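Local coordinates for protein nucleoporin NUP170 (Chaetomium thermophilum, PDB 5HAX) that probably serves as a structural scaffold nucleoporin of the nuclear pore complex, pairing a beta-propeller domain with an alpha-helical region, at residues R396-D410 and F426-T440. Sequence-based numbering, arbitrary orientation.
Sequences RKHPNQDMLFVSAPD and FEQGTWIELENGNRT
T440 N donates to D402 OD2 at 2.8 Å in an almost straight bond, meeting the oxygen nearly along its C-O axis. R396 NH1 reaches the same oxygen from the opposite face of the carboxylate, and R396 NE takes D402 OD1, so the guanidinium grips D402 side-on through two nitrogens. A bend at chi3 (-90°) turns it there, and R396 NH1 adds a weak bond to T440 O. R439 lays its guanidinium over one face of R396, planes 33° apart, with R396 NH2 and R439 NH1 3.3 Å apart; the D402 carboxylate probably offsets this meeting of like charges. Were R396 an alanine, the buried D402 carboxylate would probably lose its charge partner and a gap would open beneath R439. Q401, its chain extended, spends NE2 twice: on L434 O (2.8 Å) and on the anti lone pair of E433 OE2 (2.8 Å). Strands 403-409 and 427-433 run antiparallel within a sheet that 390-395 and 380-386 continue, a blade of the Nup133-like beta-propeller, and the chain then passes into strand 440-445 of the next blade. On one side of this pair, F405 CB sits over the six-membered ring of W431, 3.9 Å from its centroid, and the F405 ring turns its edge to that face, planes at 56°. M403 CB touches W431 CZ3 at 3.6 Å. Farther along the F405 side, S407 OG donates to E427 OE1 from above its carboxylate plane; K348 and R318 hold E427 OE2. On the other side, V406 CG2 meets I432 CD1 at 3.9 Å, and F50 and V52 of strand 50-57 pack against these two.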
# COMPACT_ATOMS: atom_id res chain seq x y z
N ARG A 396 20.17 12.02 9.10
CA ARG A 396 20.97 11.95 10.31
C ARG A 396 22.01 13.06 10.32
O ARG A 396 23.21 12.81 10.44
CB ARG A 396 21.63 10.56 10.40
CG ARG A 396 21.88 10.05 11.80
CD ARG A 396 21.99 8.53 11.81
NE ARG A 396 20.69 7.89 12.02
CZ ARG A 396 20.46 6.59 11.84
NH1 ARG A 396 19.26 6.09 12.07
NH2 ARG A 396 21.44 5.79 11.43
N LYS A 397 21.55 14.31 10.20
CA LYS A 397 22.47 15.45 10.19
C LYS A 397 23.23 15.56 11.50
O LYS A 397 24.39 16.00 11.50
CB LYS A 397 21.71 16.74 9.91
CG LYS A 397 21.43 16.99 8.44
CD LYS A 397 20.70 18.31 8.23
CE LYS A 397 20.50 18.61 6.75
NZ LYS A 397 21.80 18.76 6.04
N HIS A 398 22.60 15.18 12.61
CA HIS A 398 23.24 15.18 13.91
C HIS A 398 23.28 13.77 14.46
O HIS A 398 22.36 12.97 14.21
CB HIS A 398 22.49 16.11 14.88
CG HIS A 398 22.24 17.47 14.31
ND1 HIS A 398 23.24 18.41 14.16
CD2 HIS A 398 21.10 18.05 13.85
CE1 HIS A 398 22.73 19.51 13.63
NE2 HIS A 398 21.43 19.32 13.44
N PRO A 399 24.32 13.41 15.22
CA PRO A 399 24.53 12.00 15.58
C PRO A 399 23.63 11.50 16.70
O PRO A 399 23.72 10.32 17.04
CB PRO A 399 26.00 11.98 16.00
CG PRO A 399 26.32 13.40 16.43
CD PRO A 399 25.18 14.30 16.00
N ASN A 400 22.79 12.36 17.27
CA ASN A 400 21.91 11.98 18.37
C ASN A 400 20.44 11.92 17.98
O ASN A 400 19.71 11.09 18.53
CB ASN A 400 22.06 12.97 19.53
CG ASN A 400 21.47 14.33 19.21
OD1 ASN A 400 20.34 14.64 19.60
ND2 ASN A 400 22.23 15.15 18.49
N GLN A 401 19.99 12.75 17.04
CA GLN A 401 18.58 12.89 16.70
C GLN A 401 18.37 12.62 15.22
O GLN A 401 19.04 13.24 14.38
CB GLN A 401 18.08 14.29 17.06
CG GLN A 401 16.57 14.44 16.98
CD GLN A 401 16.10 15.86 17.25
OE1 GLN A 401 16.90 16.80 17.22
NE2 GLN A 401 14.81 16.02 17.52
N ASP A 402 17.45 11.72 14.91
CA ASP A 402 17.02 11.48 13.54
C ASP A 402 15.88 12.42 13.19
O ASP A 402 15.03 12.72 14.03
CB ASP A 402 16.57 10.03 13.35
CG ASP A 402 17.72 9.05 13.39
OD1 ASP A 402 18.89 9.49 13.40
OD2 ASP A 402 17.45 7.83 13.41
N MET A 403 15.87 12.89 11.95
CA MET A 403 14.75 13.63 11.38
C MET A 403 14.14 12.80 10.27
O MET A 403 14.86 12.24 9.43
CB MET A 403 15.19 14.99 10.84
CG MET A 403 15.69 15.97 11.90
SD MET A 403 14.48 16.35 13.20
CE MET A 403 13.10 16.97 12.24
N LEU A 404 12.81 12.71 10.26
CA LEU A 404 12.08 11.88 9.30
C LEU A 404 11.45 12.78 8.24
O LEU A 404 10.55 13.57 8.55
CB LEU A 404 11.01 11.06 10.02
CG LEU A 404 11.02 9.56 9.74
CD1 LEU A 404 12.27 8.93 10.32
CD2 LEU A 404 9.77 8.92 10.32
N PHE A 405 11.91 12.65 7.00
CA PHE A 405 11.24 13.26 5.87
C PHE A 405 10.27 12.25 5.27
O PHE A 405 10.66 11.12 4.98
CB PHE A 405 12.23 13.73 4.80
CG PHE A 405 11.57 14.25 3.56
CD1 PHE A 405 10.91 15.46 3.56
CD2 PHE A 405 11.59 13.51 2.38
CE1 PHE A 405 10.29 15.94 2.42
CE2 PHE A 405 10.98 13.98 1.24
CZ PHE A 405 10.32 15.20 1.26
N VAL A 406 9.02 12.66 5.10
CA VAL A 406 7.97 11.79 4.58
C VAL A 406 7.23 12.54 3.49
O VAL A 406 6.81 13.69 3.70
CB VAL A 406 7.00 11.32 5.68
CG1 VAL A 406 6.21 10.13 5.19
CG2 VAL A 406 7.76 10.97 6.95
N SER A 407 7.06 11.90 2.33
CA SER A 407 6.41 12.53 1.19
C SER A 407 5.53 11.52 0.48
O SER A 407 5.70 10.30 0.61
CB SER A 407 7.43 13.12 0.21
OG SER A 407 8.26 12.11 -0.33
N ALA A 408 4.57 12.04 -0.27
CA ALA A 408 3.66 11.24 -1.07
C ALA A 408 3.48 11.92 -2.41
O ALA A 408 3.74 13.12 -2.55
CB ALA A 408 2.29 11.09 -0.38
N PRO A 409 3.06 11.18 -3.44
CA PRO A 409 2.70 11.83 -4.70
C PRO A 409 1.56 12.81 -4.46
O PRO A 409 0.69 12.58 -3.62
CB PRO A 409 2.26 10.66 -5.60
CG PRO A 409 2.78 9.43 -4.95
CD PRO A 409 2.84 9.72 -3.48
N ASP A 410 1.59 13.93 -5.19
CA ASP A 410 0.49 14.88 -5.15
C ASP A 410 -0.59 14.34 -6.08
O ASP A 410 -0.79 14.81 -7.20
CB ASP A 410 0.95 16.28 -5.55
CG ASP A 410 -0.06 17.35 -5.17
OD1 ASP A 410 -1.26 17.02 -5.03
OD2 ASP A 410 0.34 18.52 -5.01
N PHE A 426 5.01 15.60 -8.99
CA PHE A 426 4.61 16.48 -7.90
C PHE A 426 4.49 15.68 -6.60
O PHE A 426 4.04 14.53 -6.61
CB PHE A 426 3.29 17.17 -8.21
CG PHE A 426 3.29 17.95 -9.50
CD1 PHE A 426 3.99 19.14 -9.61
CD2 PHE A 426 2.59 17.49 -10.61
CE1 PHE A 426 3.99 19.86 -10.79
CE2 PHE A 426 2.59 18.21 -11.79
CZ PHE A 426 3.29 19.39 -11.88
N GLU A 427 4.89 16.30 -5.49
CA GLU A 427 4.87 15.64 -4.19
C GLU A 427 4.40 16.59 -3.11
O GLU A 427 4.61 17.80 -3.18
CB GLU A 427 6.26 15.09 -3.81
CG GLU A 427 6.64 13.78 -4.49
CD GLU A 427 7.92 13.18 -3.92
OE1 GLU A 427 7.83 12.18 -3.19
OE2 GLU A 427 9.01 13.72 -4.21
N GLN A 428 3.76 16.02 -2.09
CA GLN A 428 3.48 16.67 -0.82
C GLN A 428 4.41 16.08 0.23
O GLN A 428 4.50 14.85 0.35
CB GLN A 428 2.02 16.48 -0.40
CG GLN A 428 1.00 17.14 -1.32
CD GLN A 428 0.88 18.64 -1.09
OE1 GLN A 428 0.95 19.11 0.04
NE2 GLN A 428 0.70 19.38 -2.17
N GLY A 429 5.10 16.94 0.98
CA GLY A 429 6.11 16.48 1.92
C GLY A 429 5.94 17.12 3.29
O GLY A 429 5.26 18.13 3.46
N THR A 430 6.59 16.49 4.27
CA THR A 430 6.57 17.00 5.64
C THR A 430 7.73 16.39 6.42
O THR A 430 8.27 15.34 6.05
CB THR A 430 5.24 16.69 6.34
OG1 THR A 430 5.21 17.34 7.62
CG2 THR A 430 5.06 15.19 6.53
N TRP A 431 8.10 17.06 7.51
CA TRP A 431 9.16 16.61 8.42
C TRP A 431 8.53 16.19 9.74
O TRP A 431 7.87 16.99 10.40
CB TRP A 431 10.17 17.73 8.67
CG TRP A 431 11.15 17.95 7.57
CD1 TRP A 431 11.08 18.90 6.60
CD2 TRP A 431 12.36 17.22 7.34
NE1 TRP A 431 12.17 18.81 5.77
CE2 TRP A 431 12.97 17.78 6.20
CE3 TRP A 431 12.98 16.14 7.98
CZ2 TRP A 431 14.18 17.31 5.69
CZ3 TRP A 431 14.18 15.67 7.47
CH2 TRP A 431 14.76 16.25 6.34
N ILE A 432 8.78 14.94 10.14
CA ILE A 432 8.33 14.42 11.43
C ILE A 432 9.55 14.30 12.32
O ILE A 432 10.50 13.58 12.00
CB ILE A 432 7.61 13.07 11.27
CG1 ILE A 432 6.27 13.28 10.56
CG2 ILE A 432 7.40 12.41 12.63
CD1 ILE A 432 5.62 12.01 10.08
N GLU A 433 9.52 14.99 13.46
CA GLU A 433 10.64 15.02 14.39
C GLU A 433 10.50 13.90 15.41
O GLU A 433 9.42 13.72 16.00
CB GLU A 433 10.72 16.37 15.09
CG GLU A 433 11.90 16.50 16.04
CD GLU A 433 12.04 17.89 16.62
OE1 GLU A 433 11.16 18.74 16.36
OE2 GLU A 433 13.03 18.14 17.34
N LEU A 434 11.58 13.15 15.61
CA LEU A 434 11.69 12.18 16.69
C LEU A 434 12.53 12.78 17.81
O LEU A 434 13.46 13.55 17.57
CB LEU A 434 12.31 10.88 16.19
CG LEU A 434 11.61 10.20 15.01
CD1 LEU A 434 12.40 8.99 14.55
CD2 LEU A 434 10.18 9.81 15.36
N GLU A 435 12.19 12.41 19.05
CA GLU A 435 12.83 13.01 20.21
C GLU A 435 14.32 12.65 20.27
O GLU A 435 14.79 11.73 19.60
CB GLU A 435 12.13 12.58 21.49
CG GLU A 435 10.73 13.14 21.65
CD GLU A 435 10.08 12.74 22.97
OE1 GLU A 435 9.01 13.29 23.30
OE2 GLU A 435 10.64 11.87 23.67
N ASN A 436 15.05 13.40 21.10
CA ASN A 436 16.47 13.14 21.29
C ASN A 436 16.68 11.74 21.84
O ASN A 436 16.07 11.35 22.84
CB ASN A 436 17.06 14.18 22.24
CG ASN A 436 18.42 13.78 22.78
OD1 ASN A 436 18.57 13.47 23.96
ND2 ASN A 436 19.43 13.78 21.92
N GLY A 437 17.55 10.98 21.18
CA GLY A 437 17.85 9.61 21.55
C GLY A 437 17.17 8.57 20.67
O GLY A 437 17.59 7.41 20.69
N ASN A 438 16.15 8.96 19.92
CA ASN A 438 15.45 8.03 19.03
C ASN A 438 16.29 7.79 17.79
O ASN A 438 16.43 8.69 16.94
CB ASN A 438 14.07 8.57 18.66
CG ASN A 438 13.01 8.21 19.68
OD1 ASN A 438 12.49 7.10 19.69
ND2 ASN A 438 12.66 9.17 20.54
N ARG A 439 16.86 6.60 17.67
CA ARG A 439 17.53 6.15 16.46
C ARG A 439 16.60 5.21 15.71
O ARG A 439 16.24 4.15 16.22
CB ARG A 439 18.85 5.45 16.79
CG ARG A 439 19.67 5.07 15.56
CD ARG A 439 20.95 4.35 15.95
NE ARG A 439 21.98 4.49 14.93
CZ ARG A 439 22.75 5.56 14.79
NH1 ARG A 439 23.67 5.60 13.83
NH2 ARG A 439 22.60 6.61 15.59
N THR A 440 16.20 5.61 14.50
CA THR A 440 15.32 4.77 13.70
C THR A 440 16.07 3.53 13.22
O THR A 440 17.22 3.61 12.80
CB THR A 440 14.78 5.56 12.50
OG1 THR A 440 14.15 6.76 12.96
CG2 THR A 440 13.78 4.72 11.71